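Local coordinates for protein aminotransferase (Neisseria meningitidis Z2491, PDB 3JTX) that probably transfers amino groups between amino acids and keto acids, using pyridoxal phosphate held as a Schiff base on a lysine, at residues L171-S176 with I203-E208; K236-T241 with G255-D260; A122-N127 with H145-P150; G99-L104 with F129-E134; L185-W190 with K219-L224. One frame throughout, in Å; residues are numbered along the deposited sequence.

Interaction 1: residues L171-S176 with I203-E208; sequences LVFVCS and IIASDE
The shortest bond between the strands runs from D207 N to V174 O, at 2.8 Å. V174 is gripped at both its backbone polar atoms by strand 203-207: its N donates to A205 O at 2.9 Å. The ladder goes on with V172 N to I203 O, A205 N to V172 O and S176 N to D207 O, in parallel register. A205 CB packs against L171 CD2 at 4.1 Å and against F173 CD1 at 4.1 Å. L171 CD2 sits over the centre of the F173 ring, 3.7 Å above its plane. On the face of V174, S206 OG donates to E208 OE2 at 2.8 Å. With chi1 at -178° the D207 carboxylate extends on the side of F173 and C175. There OD2 bonds to pyridine N1 of the cofactor-lysine adduct at position 245 and to Y133 OH. These are strands of a beta-alpha-beta unit in the large domain of a fold-type I enzyme. A carboxylate at N1 would favour a protonated pyridine ring and so an electron-withdrawing cofactor.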
# COMPACT_ATOMS: atom_id res chain seq x y z
N LEU A 171 -18.27 -4.94 11.59
CA LEU A 171 -16.94 -5.30 12.05
C LEU A 171 -16.73 -4.72 13.44
O LEU A 171 -17.26 -3.66 13.77
CB LEU A 171 -15.87 -4.77 11.08
CG LEU A 171 -14.41 -5.13 11.33
CD1 LEU A 171 -13.66 -5.42 10.04
CD2 LEU A 171 -13.71 -4.03 12.14
N VAL A 172 -16.00 -5.46 14.27
CA VAL A 172 -15.60 -4.99 15.58
C VAL A 172 -14.08 -5.08 15.64
O VAL A 172 -13.51 -6.10 15.25
CB VAL A 172 -16.24 -5.89 16.65
CG1 VAL A 172 -15.60 -5.71 17.99
CG2 VAL A 172 -17.77 -5.62 16.72
N PHE A 173 -13.42 -4.02 16.10
CA PHE A 173 -11.97 -4.06 16.35
C PHE A 173 -11.67 -4.49 17.80
O PHE A 173 -12.35 -4.04 18.72
CB PHE A 173 -11.33 -2.69 16.19
CG PHE A 173 -11.27 -2.20 14.78
CD1 PHE A 173 -10.38 -2.77 13.89
CD2 PHE A 173 -12.07 -1.15 14.37
CE1 PHE A 173 -10.30 -2.31 12.58
CE2 PHE A 173 -11.98 -0.68 13.06
CZ PHE A 173 -11.10 -1.26 12.18
N VAL A 174 -10.67 -5.33 17.97
CA VAL A 174 -10.04 -5.58 19.27
C VAL A 174 -8.55 -5.21 19.16
O VAL A 174 -7.91 -5.50 18.16
CB VAL A 174 -10.20 -7.05 19.71
CG1 VAL A 174 -9.36 -7.35 20.99
CG2 VAL A 174 -11.65 -7.39 19.92
N CYS A 175 -8.01 -4.51 20.15
CA CYS A 175 -6.59 -4.19 20.16
C CYS A 175 -6.01 -4.83 21.41
O CYS A 175 -6.30 -4.39 22.53
CB CYS A 175 -6.37 -2.68 20.16
SG CYS A 175 -4.63 -2.19 20.02
N SER A 176 -5.23 -5.89 21.22
CA SER A 176 -4.76 -6.74 22.33
C SER A 176 -3.37 -7.31 22.05
O SER A 176 -3.23 -8.09 21.12
CB SER A 176 -5.73 -7.89 22.55
OG SER A 176 -5.36 -8.66 23.69
N ILE A 203 -17.71 -9.30 11.61
CA ILE A 203 -16.36 -9.81 11.50
C ILE A 203 -15.57 -9.25 12.66
O ILE A 203 -15.80 -8.12 13.05
CB ILE A 203 -15.73 -9.34 10.16
CG1 ILE A 203 -16.43 -10.03 8.99
CG2 ILE A 203 -14.23 -9.61 10.11
CD1 ILE A 203 -16.24 -9.31 7.66
N ILE A 204 -14.67 -10.04 13.22
CA ILE A 204 -13.75 -9.54 14.26
C ILE A 204 -12.36 -9.33 13.67
O ILE A 204 -11.81 -10.24 13.03
CB ILE A 204 -13.64 -10.53 15.45
CG1 ILE A 204 -14.98 -10.61 16.19
CG2 ILE A 204 -12.52 -10.09 16.42
CD1 ILE A 204 -15.09 -11.81 17.16
N ALA A 205 -11.82 -8.11 13.84
CA ALA A 205 -10.48 -7.78 13.42
C ALA A 205 -9.67 -7.48 14.69
O ALA A 205 -9.97 -6.52 15.42
CB ALA A 205 -10.49 -6.56 12.44
N SER A 206 -8.67 -8.32 14.95
CA SER A 206 -7.85 -8.22 16.14
C SER A 206 -6.44 -7.73 15.83
O SER A 206 -5.66 -8.41 15.16
CB SER A 206 -7.80 -9.56 16.86
OG SER A 206 -7.22 -9.42 18.14
N ASP A 207 -6.12 -6.54 16.34
CA ASP A 207 -4.84 -5.87 16.14
C ASP A 207 -3.89 -6.33 17.25
O ASP A 207 -4.01 -5.91 18.41
CB ASP A 207 -5.05 -4.36 16.16
CG ASP A 207 -3.77 -3.56 15.91
OD1 ASP A 207 -2.65 -4.11 15.97
OD2 ASP A 207 -3.92 -2.34 15.67
N GLU A 208 -2.97 -7.21 16.88
CA GLU A 208 -2.09 -7.89 17.84
C GLU A 208 -0.61 -7.53 17.72
O GLU A 208 0.27 -8.31 18.12
CB GLU A 208 -2.32 -9.40 17.74
CG GLU A 208 -3.73 -9.75 18.18
CD GLU A 208 -4.11 -11.22 18.08
OE1 GLU A 208 -3.27 -12.08 17.73
OE2 GLU A 208 -5.30 -11.49 18.35

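Interaction 2: residues K236-T241 with G255-D260; sequences KLLMFT and GFVAGD
Strand 255-259 is the one antiparallel strand of the seven-stranded large-domain sheet and lies between 237-242 and 94-97. M239 and A258 form a hydrogen-bonded pair: M239 N donates to A258 O at 2.8 Å, and A258 N returns a bond to M239 O. T241 and F256 form the next such pair, but F256 N meets T241 O from above the carbonyl plane, 49° out of it. At the other end D260 N still donates to L237 O, and the D260 side chain adds a bond. Its OD2 accepts from K236 N at 2.7 Å, nearly straight at 176°, on the anti side of the carboxylate. D260 OD1 caps E262 N at the start of helix 261-274.

Two methyls lie over ring faces. V257 CG2 sits 3.9 Å from the centroid of the F240 ring, a CH-pi contact. On the other side of the sheet T241 CG2 sits 3.7 Å from the centroid of the F256 ring. F256 CG lies between its backbone N and carbonyl carbon (chi1 68°), which brings the ring alongside T241. The selenium of selenomethionine M239 (SE) approaches the same ring obliquely, 4.1 Å from F256 CE1, in a Met-aromatic contact. M239 CG touches A258 CB.

F240 packs on helix 100-111, V257 on helix 261-274, and F256 on helix 69-82. Strand 203-207 bonds to the far edge of strand 237-242.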
# COMPACT_ATOMS: atom_id res chain seq x y z
N LYS A 236 -15.13 -15.69 10.24
CA LYS A 236 -15.28 -14.25 10.50
C LYS A 236 -14.28 -13.69 11.53
O LYS A 236 -14.58 -12.69 12.20
CB LYS A 236 -16.72 -13.94 10.90
CG LYS A 236 -17.75 -14.18 9.77
CD LYS A 236 -19.13 -13.65 10.16
CE LYS A 236 -20.10 -13.78 8.97
NZ LYS A 236 -21.50 -13.43 9.36
N LEU A 237 -13.12 -14.34 11.66
CA LEU A 237 -12.02 -13.89 12.53
C LEU A 237 -10.79 -13.62 11.70
O LEU A 237 -10.42 -14.45 10.87
CB LEU A 237 -11.63 -14.96 13.55
CG LEU A 237 -12.66 -15.51 14.52
CD1 LEU A 237 -11.97 -16.47 15.50
CD2 LEU A 237 -13.36 -14.36 15.27
N LEU A 238 -10.16 -12.48 11.92
CA LEU A 238 -8.89 -12.15 11.30
C LEU A 238 -7.99 -11.49 12.34
O LEU A 238 -8.41 -10.55 13.00
CB LEU A 238 -9.08 -11.20 10.13
CG LEU A 238 -9.75 -11.74 8.86
CD1 LEU A 238 -10.01 -10.55 7.93
CD2 LEU A 238 -8.90 -12.84 8.17
N MSE A 239 -6.77 -11.99 12.47
CA MSE A 239 -5.76 -11.31 13.26
C MSE A 239 -4.86 -10.50 12.33
O MSE A 239 -4.54 -10.93 11.22
CB MSE A 239 -4.92 -12.32 14.04
CG MSE A 239 -4.00 -13.12 13.17
SE MSE A 239 -2.70 -14.23 14.10
CE MSE A 239 -1.54 -13.06 14.85
N PHE A 240 -4.44 -9.32 12.79
CA PHE A 240 -3.55 -8.45 12.06
C PHE A 240 -2.31 -8.28 12.92
O PHE A 240 -2.40 -7.93 14.11
CB PHE A 240 -4.21 -7.08 11.84
CG PHE A 240 -5.34 -7.11 10.91
CD1 PHE A 240 -6.59 -7.57 11.31
CD2 PHE A 240 -5.18 -6.68 9.59
CE1 PHE A 240 -7.64 -7.61 10.45
CE2 PHE A 240 -6.25 -6.71 8.71
CZ PHE A 240 -7.48 -7.18 9.14
N THR A 241 -1.14 -8.58 12.36
CA THR A 241 0.08 -8.33 13.08
C THR A 241 1.20 -7.82 12.21
O THR A 241 1.04 -7.67 10.99
CB THR A 241 0.50 -9.52 13.95
OG1 THR A 241 1.47 -9.06 14.90
CG2 THR A 241 1.07 -10.69 13.11
N GLY A 255 4.01 -7.24 7.77
CA GLY A 255 3.31 -8.06 8.72
C GLY A 255 2.52 -9.13 7.99
O GLY A 255 2.86 -9.51 6.85
N PHE A 256 1.48 -9.63 8.64
CA PHE A 256 0.56 -10.54 7.99
C PHE A 256 -0.82 -10.46 8.62
O PHE A 256 -0.96 -9.95 9.72
CB PHE A 256 1.08 -11.99 7.97
CG PHE A 256 1.16 -12.67 9.32
CD1 PHE A 256 0.05 -13.30 9.87
CD2 PHE A 256 2.35 -12.69 10.03
CE1 PHE A 256 0.14 -13.96 11.10
CE2 PHE A 256 2.45 -13.35 11.26
CZ PHE A 256 1.35 -13.98 11.79
N VAL A 257 -1.81 -10.94 7.87
CA VAL A 257 -3.17 -11.12 8.35
C VAL A 257 -3.45 -12.63 8.26
O VAL A 257 -2.97 -13.30 7.35
CB VAL A 257 -4.18 -10.29 7.54
CG1 VAL A 257 -4.16 -10.69 6.04
CG2 VAL A 257 -5.58 -10.43 8.12
N ALA A 258 -4.18 -13.16 9.23
CA ALA A 258 -4.46 -14.61 9.27
C ALA A 258 -5.84 -14.90 9.84
O ALA A 258 -6.32 -14.18 10.72
CB ALA A 258 -3.39 -15.33 10.09
N GLY A 259 -6.46 -15.96 9.36
CA GLY A 259 -7.79 -16.34 9.81
C GLY A 259 -8.64 -16.85 8.67
O GLY A 259 -8.13 -17.53 7.77
N ASP A 260 -9.92 -16.49 8.70
CA ASP A 260 -10.96 -17.02 7.82
C ASP A 260 -10.51 -17.04 6.36
O ASP A 260 -10.34 -15.98 5.74
CB ASP A 260 -12.22 -16.14 7.98
CG ASP A 260 -13.43 -16.67 7.24
OD1 ASP A 260 -13.25 -17.33 6.20
OD2 ASP A 260 -14.56 -16.37 7.69

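Interaction 3: residues A122-N127 with H145-P150; sequences AIVSPN and HFANCP
N127 and N148 run alongside each other in the same direction, with their amide planes 44° apart. N127 ND2 donates to N148 OD1 at 3.0 Å, tilted from the carbonyl plane of its partner. With chi1 at -165°, N127 extends its amide along the flank of N148. Each amide has a further partner: N127 ND2 also bonds to R361 O, and N148 ND2 to T363 OG1. N127 crosses the F146 side chain as well, its amide plane 39° from the ring plane. Here N127 CB meets F146 CB at 3.7 Å. The edge of the F146 ring faces P126 O, which lies in the ring plane 3.7 Å from F146 CD1. The same carbonyl accepts from S125 OG on a lone pair, at 2.8 Å.

The strands belong to the beta-alpha-beta unit 122-127, 131-139, 143-148, and 143-148 is an outermost strand of the sheet within this chain. H145 N to I123 O, S125 N to H145 O and A147 N to S125 O make the parallel ladder. N127 N to A147 O is weak.

On the opposite face from F146, H145 CD2 reaches A122 CB at 3.8 Å. H145 NE2 bonds to E143 OE1. V124 CG1 packs on A147 CB, and P126 CB touches C149 SG at 3.9 Å.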
# COMPACT_ATOMS: atom_id res chain seq x y z
N ALA A 122 -22.25 0.14 10.60
CA ALA A 122 -21.52 0.51 11.79
C ALA A 122 -20.27 -0.36 11.99
O ALA A 122 -20.23 -1.54 11.61
CB ALA A 122 -22.43 0.40 13.01
N ILE A 123 -19.26 0.25 12.58
CA ILE A 123 -18.10 -0.49 13.10
C ILE A 123 -17.94 -0.10 14.56
O ILE A 123 -18.17 1.07 14.92
CB ILE A 123 -16.83 -0.19 12.29
CG1 ILE A 123 -16.93 -0.89 10.93
CG2 ILE A 123 -15.57 -0.60 13.05
CD1 ILE A 123 -15.74 -0.68 10.03
N VAL A 124 -17.57 -1.07 15.40
CA VAL A 124 -17.37 -0.81 16.83
C VAL A 124 -15.88 -0.87 17.16
O VAL A 124 -15.20 -1.79 16.75
CB VAL A 124 -18.14 -1.80 17.73
CG1 VAL A 124 -17.80 -1.53 19.21
CG2 VAL A 124 -19.65 -1.70 17.52
N SER A 125 -15.39 0.14 17.90
CA SER A 125 -14.00 0.29 18.30
C SER A 125 -13.87 0.42 19.80
O SER A 125 -14.77 0.94 20.45
CB SER A 125 -13.40 1.56 17.65
OG SER A 125 -12.11 1.88 18.19
N PRO A 126 -12.73 -0.01 20.37
CA PRO A 126 -12.49 0.35 21.76
C PRO A 126 -12.33 1.86 21.89
O PRO A 126 -12.10 2.56 20.88
CB PRO A 126 -11.18 -0.37 22.09
CG PRO A 126 -10.49 -0.46 20.77
CD PRO A 126 -11.59 -0.76 19.81
N ASN A 127 -12.48 2.36 23.12
CA ASN A 127 -12.29 3.78 23.43
C ASN A 127 -11.67 3.89 24.82
O ASN A 127 -12.31 3.50 25.80
CB ASN A 127 -13.63 4.50 23.37
CG ASN A 127 -13.49 6.01 23.33
OD1 ASN A 127 -12.52 6.57 22.80
ND2 ASN A 127 -14.52 6.71 23.87
N HIS A 145 -18.63 3.56 16.27
CA HIS A 145 -19.23 3.49 17.58
C HIS A 145 -18.21 2.96 18.57
O HIS A 145 -17.33 2.19 18.20
CB HIS A 145 -20.49 2.62 17.54
CG HIS A 145 -21.61 3.24 16.77
ND1 HIS A 145 -22.65 3.92 17.37
CD2 HIS A 145 -21.84 3.31 15.43
CE1 HIS A 145 -23.48 4.36 16.45
NE2 HIS A 145 -23.01 4.01 15.26
N PHE A 146 -18.31 3.40 19.82
CA PHE A 146 -17.24 3.21 20.80
C PHE A 146 -17.67 2.40 22.01
O PHE A 146 -18.68 2.70 22.64
CB PHE A 146 -16.68 4.59 21.22
CG PHE A 146 -15.96 5.30 20.10
CD1 PHE A 146 -14.71 4.88 19.69
CD2 PHE A 146 -16.53 6.39 19.47
CE1 PHE A 146 -14.04 5.52 18.66
CE2 PHE A 146 -15.88 7.03 18.43
CZ PHE A 146 -14.62 6.61 18.04
N ALA A 147 -16.91 1.33 22.30
CA ALA A 147 -17.05 0.55 23.52
C ALA A 147 -15.96 1.01 24.49
O ALA A 147 -14.78 0.73 24.29
CB ALA A 147 -16.91 -0.94 23.23
N ASN A 148 -16.37 1.73 25.54
CA ASN A 148 -15.42 2.33 26.50
C ASN A 148 -14.68 1.30 27.32
O ASN A 148 -15.23 0.23 27.63
CB ASN A 148 -16.12 3.31 27.45
CG ASN A 148 -16.55 4.59 26.76
OD1 ASN A 148 -16.16 4.88 25.63
ND2 ASN A 148 -17.40 5.34 27.44
N CYS A 149 -13.44 1.63 27.66
CA CYS A 149 -12.53 0.75 28.38
C CYS A 149 -12.12 1.36 29.73
O CYS A 149 -11.06 1.97 29.85
CB CYS A 149 -11.29 0.51 27.52
SG CYS A 149 -11.69 -0.27 25.95
N PRO A 150 -12.99 1.23 30.75
CA PRO A 150 -12.73 1.82 32.06
C PRO A 150 -11.87 0.93 32.95
O PRO A 150 -11.83 -0.28 32.76
CB PRO A 150 -14.13 1.94 32.67
CG PRO A 150 -14.85 0.75 32.12
CD PRO A 150 -14.35 0.64 30.69

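Interaction 4: residues G99-L104 with F129-E134; sequences GSREAL and FYQIYE. With MES (2-(N-morpholino)-ethanesulfonic acid), chain C.
Y130 OH accepts from R101 NH2 at 3.1 Å, lying 27° out of the guanidinium plane. The guanidinium and ring planes are almost perpendicular. Water 1 bonds to Y130 OH at 2.7 Å. Q131 OE1 takes a second bond from R101 NH2, at 2.9 Å and in the guanidinium plane. Two oxygens thus grip this nitrogen, and O1 of a MES buffer molecule, probably from the crystallisation liquor, adds a weak bond. R101 bends at chi3 (-66°), which brings NH2 to both residues. Q131 NE2 donates to the MES sulfonate oxygen O1S at 3.0 Å. In one of its two conformers, I132 lays CD1 over one face of the R101 guanidinium, and I132 CG2 meets L104 CB at 4.1 Å. R101 NH1 bonds to T272 O of the second subunit. Y133 presents its ring edge to L104 CD1. S100 N and R101 N bind phosphate oxygens of the cofactor at position 245. A helix start gripping the phosphate is typical of the cofactor site of fold-type I aminotransferases.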
# COMPACT_ATOMS: atom_id res chain seq x y z
N GLY A 99 2.83 -3.85 6.33
CA GLY A 99 2.48 -3.20 7.60
C GLY A 99 1.01 -3.37 7.89
O GLY A 99 0.19 -3.47 6.97
N SER A 100 0.65 -3.42 9.18
CA SER A 100 -0.75 -3.61 9.54
C SER A 100 -1.61 -2.40 9.15
O SER A 100 -2.81 -2.55 8.91
CB SER A 100 -0.92 -3.94 11.03
OG SER A 100 -0.56 -2.85 11.86
N ARG A 101 -1.03 -1.20 9.08
CA ARG A 101 -1.84 -0.01 8.74
C ARG A 101 -2.61 -0.17 7.42
O ARG A 101 -3.85 -0.07 7.41
CB ARG A 101 -0.97 1.26 8.67
CG ARG A 101 -1.76 2.51 8.26
CD ARG A 101 -0.95 3.79 8.44
NE ARG A 101 -0.71 3.98 9.87
CZ ARG A 101 -1.06 5.04 10.58
NH1 ARG A 101 -1.64 6.11 10.02
NH2 ARG A 101 -0.81 5.03 11.88
N GLU A 102 -1.90 -0.43 6.32
CA GLU A 102 -2.56 -0.57 5.02
C GLU A 102 -3.58 -1.71 5.04
O GLU A 102 -4.62 -1.63 4.40
CB GLU A 102 -1.55 -0.72 3.86
CG GLU A 102 -0.73 -2.01 3.87
CD GLU A 102 -1.35 -3.19 3.10
OE1 GLU A 102 -2.51 -3.11 2.65
OE2 GLU A 102 -0.66 -4.22 2.95
N ALA A 103 -3.25 -2.77 5.78
CA ALA A 103 -4.06 -3.97 5.87
C ALA A 103 -5.38 -3.69 6.58
O ALA A 103 -6.44 -4.05 6.09
CB ALA A 103 -3.28 -5.07 6.62
N LEU A 104 -5.31 -3.02 7.73
CA LEU A 104 -6.51 -2.69 8.49
C LEU A 104 -7.38 -1.73 7.69
O LEU A 104 -8.61 -1.90 7.61
CB LEU A 104 -6.12 -2.03 9.83
CG LEU A 104 -5.49 -2.90 10.90
CD1 LEU A 104 -4.66 -2.06 11.89
CD2 LEU A 104 -6.56 -3.73 11.64
N PHE A 129 -9.02 4.68 21.52
CA PHE A 129 -8.89 3.97 20.25
C PHE A 129 -7.56 4.27 19.55
O PHE A 129 -6.84 5.19 19.92
CB PHE A 129 -10.07 4.32 19.33
CG PHE A 129 -10.15 5.77 18.92
CD1 PHE A 129 -10.79 6.70 19.73
CD2 PHE A 129 -9.62 6.20 17.71
CE1 PHE A 129 -10.87 8.03 19.36
CE2 PHE A 129 -9.71 7.53 17.32
CZ PHE A 129 -10.33 8.45 18.16
N TYR A 130 -7.24 3.45 18.56
CA TYR A 130 -6.12 3.70 17.66
C TYR A 130 -6.66 4.40 16.43
O TYR A 130 -7.64 3.95 15.83
CB TYR A 130 -5.43 2.38 17.28
CG TYR A 130 -4.24 2.48 16.34
CD1 TYR A 130 -3.11 3.21 16.68
CD2 TYR A 130 -4.22 1.76 15.15
CE1 TYR A 130 -1.99 3.25 15.82
CE2 TYR A 130 -3.10 1.79 14.28
CZ TYR A 130 -2.00 2.54 14.62
OH TYR A 130 -0.92 2.57 13.74
N GLN A 131 -6.01 5.52 16.09
CA GLN A 131 -6.36 6.42 14.98
C GLN A 131 -6.95 5.76 13.73
O GLN A 131 -8.00 6.20 13.23
CB GLN A 131 -5.09 7.23 14.58
CG GLN A 131 -3.82 6.32 14.15
CD GLN A 131 -2.46 6.75 14.76
OE1 GLN A 131 -1.41 6.73 14.09
NE2 GLN A 131 -2.48 7.12 16.02
N ILE A 132 -6.29 4.71 13.24
CA ILE A 132 -6.68 4.05 11.99
C ILE A 132 -8.11 3.51 12.06
O ILE A 132 -8.84 3.55 11.09
CB ILE A 132 -5.70 2.89 11.61
CG1 ILE A 132 -4.35 3.44 11.16
CG2 ILE A 132 -6.29 2.01 10.51
CD1 ILE A 132 -4.43 4.38 9.99
N TYR A 133 -8.53 3.02 13.24
CA TYR A 133 -9.88 2.45 13.37
C TYR A 133 -10.94 3.50 12.99
O TYR A 133 -11.90 3.20 12.27
CB TYR A 133 -10.18 1.89 14.78
CG TYR A 133 -9.14 0.97 15.36
CD1 TYR A 133 -8.22 0.28 14.56
CD2 TYR A 133 -9.07 0.77 16.74
CE1 TYR A 133 -7.25 -0.54 15.12
CE2 TYR A 133 -8.12 -0.08 17.30
CZ TYR A 133 -7.21 -0.71 16.49
OH TYR A 133 -6.25 -1.49 17.06
N GLU A 134 -10.75 4.72 13.48
CA GLU A 134 -11.68 5.81 13.20
C GLU A 134 -11.58 6.26 11.74
O GLU A 134 -12.59 6.37 11.05
CB GLU A 134 -11.37 6.99 14.11
CG GLU A 134 -12.26 8.19 13.83
CD GLU A 134 -11.79 9.46 14.54
OE1 GLU A 134 -10.57 9.76 14.56
OE2 GLU A 134 -12.67 10.16 15.04
O1 MES C . 2.13 3.83 13.05
C2 MES C . 2.57 5.04 12.39
C3 MES C . 2.10 6.36 13.03
N4 MES C . 2.16 6.32 14.50
C5 MES C . 2.41 5.04 15.17
C6 MES C . 1.66 3.98 14.39
C7 MES C . 1.89 7.59 15.22
C8 MES C . 2.35 7.66 16.70
S MES C . 1.17 8.32 17.73
O1S MES C . -0.07 7.49 17.73
O2S MES C . 1.77 8.31 19.09
O3S MES C . 0.86 9.69 17.25
O HOH W 1 -0.90 0.49 12.08

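Interaction 5: residues L185-W190 with K219-L224; sequences LDLDGW and KPLGCL
A chi1 of 177° swings the L221 branch away from its own backbone N and sends CD2 against the start of helix 187-200. There L221 CD2 touches L187 N at 3.6 Å and L187 CD2 at 3.8 Å. W190 CG is anti to its carbonyl carbon (chi1 -84°), and the indole reaches across to C223. W190 CD1 meets L221 CD2, and the two side chains pass alongside with opposite headings. C223 CA lies over one face of the indole, 4.1 Å from the centroid of its six-membered ring. C223 CB comes within 3.5 Å of W190 CH2. On the opposite face L185 CD2 sits over the centre of the ring, so the indole is sandwiched between L185 and C223.

No direct hydrogen bond joins the segments. Water 2 bridges them instead: it accepts from W190 NE1 at 3.0 Å, in the ring plane, and donates to L185 O and to L221 O at 2.7 Å. D186 OD1 caps the helix by accepting from G189 N, at 2.9 Å.

C223 N, at the start of helix 223-229, bonds to E208 OE2. W190 packs on V174 of strand 169-175 and on I204 and S206 of strand 203-207. L187 and L221 both rest on Q229.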
# COMPACT_ATOMS: atom_id res chain seq x y z
N LEU A 185 -6.98 -8.78 26.23
CA LEU A 185 -8.32 -9.35 26.34
C LEU A 185 -8.18 -10.82 26.74
O LEU A 185 -7.39 -11.57 26.14
CB LEU A 185 -9.08 -9.20 25.03
CG LEU A 185 -10.59 -9.47 25.11
CD1 LEU A 185 -11.28 -8.46 26.04
CD2 LEU A 185 -11.22 -9.47 23.73
N ASP A 186 -8.93 -11.24 27.75
CA ASP A 186 -8.72 -12.57 28.29
C ASP A 186 -9.78 -13.56 27.77
O ASP A 186 -10.56 -13.22 26.90
CB ASP A 186 -8.65 -12.50 29.81
CG ASP A 186 -9.91 -11.97 30.45
OD1 ASP A 186 -10.94 -11.74 29.77
OD2 ASP A 186 -9.86 -11.75 31.68
N LEU A 187 -9.78 -14.79 28.28
CA LEU A 187 -10.76 -15.76 27.79
C LEU A 187 -12.21 -15.32 28.00
O LEU A 187 -13.05 -15.55 27.13
CB LEU A 187 -10.51 -17.14 28.38
CG LEU A 187 -9.35 -17.93 27.77
CD1 LEU A 187 -9.10 -19.17 28.63
CD2 LEU A 187 -9.60 -18.32 26.27
N ASP A 188 -12.51 -14.70 29.14
CA ASP A 188 -13.89 -14.24 29.40
C ASP A 188 -14.28 -13.15 28.41
O ASP A 188 -15.40 -13.15 27.88
CB ASP A 188 -14.04 -13.73 30.82
CG ASP A 188 -13.71 -14.77 31.83
OD1 ASP A 188 -14.58 -15.63 32.10
OD2 ASP A 188 -12.56 -14.74 32.32
N GLY A 189 -13.34 -12.25 28.15
CA GLY A 189 -13.57 -11.14 27.22
C GLY A 189 -13.75 -11.65 25.81
O GLY A 189 -14.64 -11.22 25.09
N TRP A 190 -12.89 -12.58 25.39
CA TRP A 190 -13.05 -13.21 24.07
C TRP A 190 -14.38 -13.97 23.95
O TRP A 190 -15.07 -13.87 22.94
CB TRP A 190 -11.86 -14.12 23.73
CG TRP A 190 -10.74 -13.35 23.16
CD1 TRP A 190 -9.51 -13.15 23.71
CD2 TRP A 190 -10.76 -12.61 21.94
NE1 TRP A 190 -8.74 -12.36 22.88
CE2 TRP A 190 -9.50 -12.02 21.79
CE3 TRP A 190 -11.73 -12.41 20.95
CZ2 TRP A 190 -9.18 -11.23 20.69
CZ3 TRP A 190 -11.40 -11.64 19.85
CH2 TRP A 190 -10.15 -11.05 19.74
N LYS A 219 2.88 -14.71 28.28
CA LYS A 219 2.60 -14.43 26.87
C LYS A 219 1.14 -14.06 26.66
O LYS A 219 0.25 -14.76 27.14
CB LYS A 219 2.95 -15.66 26.01
CG LYS A 219 4.35 -16.19 26.21
CD LYS A 219 4.84 -17.06 25.08
CE LYS A 219 3.99 -18.28 24.85
NZ LYS A 219 4.75 -19.34 24.10
N PRO A 220 0.87 -12.93 25.97
CA PRO A 220 -0.53 -12.57 25.73
C PRO A 220 -1.28 -13.59 24.88
O PRO A 220 -0.78 -14.05 23.85
CB PRO A 220 -0.45 -11.24 24.97
CG PRO A 220 0.89 -10.67 25.34
CD PRO A 220 1.79 -11.81 25.69
N LEU A 221 -2.49 -13.91 25.33
CA LEU A 221 -3.46 -14.65 24.55
C LEU A 221 -3.78 -13.89 23.26
O LEU A 221 -3.92 -12.66 23.27
CB LEU A 221 -4.73 -14.83 25.40
CG LEU A 221 -5.97 -15.53 24.83
CD1 LEU A 221 -5.71 -17.01 24.49
CD2 LEU A 221 -7.14 -15.41 25.84
N GLY A 222 -3.86 -14.63 22.15
CA GLY A 222 -4.25 -14.07 20.87
C GLY A 222 -5.64 -14.54 20.46
O GLY A 222 -6.17 -15.51 21.02
N CYS A 223 -6.24 -13.83 19.52
CA CYS A 223 -7.60 -14.12 19.05
C CYS A 223 -7.74 -15.56 18.55
O CYS A 223 -8.66 -16.28 18.93
CB CYS A 223 -7.98 -13.13 17.93
SG CYS A 223 -9.57 -13.45 17.11
N LEU A 224 -6.83 -15.98 17.68
CA LEU A 224 -6.93 -17.33 17.09
C LEU A 224 -6.74 -18.43 18.14
O LEU A 224 -7.43 -19.44 18.13
CB LEU A 224 -5.96 -17.51 15.91
CG LEU A 224 -6.14 -16.57 14.71
CD1 LEU A 224 -5.27 -16.99 13.51
CD2 LEU A 224 -7.63 -16.49 14.29
O HOH W 2 -6.17 -11.18 23.75

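From the N terminus, helix 100-111 comes first, then strand 122-127, helix 131-139 and strand 143-148. Interactions 3 and 4 therefore cross: 99-104 waits for 129-134 while 122-127 waits for 145-150. Interaction 4 closes a loop of 24 residues. Strand 169-175 follows, and interaction 1 closes the 26-residue link through helix 187-200. Interaction 5 crosses interaction 1, since 185-190 falls between its two strands in the sequence. Interaction 2 closes last, over a 13-residue connection. Interactions 1, 2 and 3 share one sheet, through bonds such as F173 N to V124 O and S206 O to F240 N. Interaction 4 joins the helices over it, and interaction 5 also touches interaction 1.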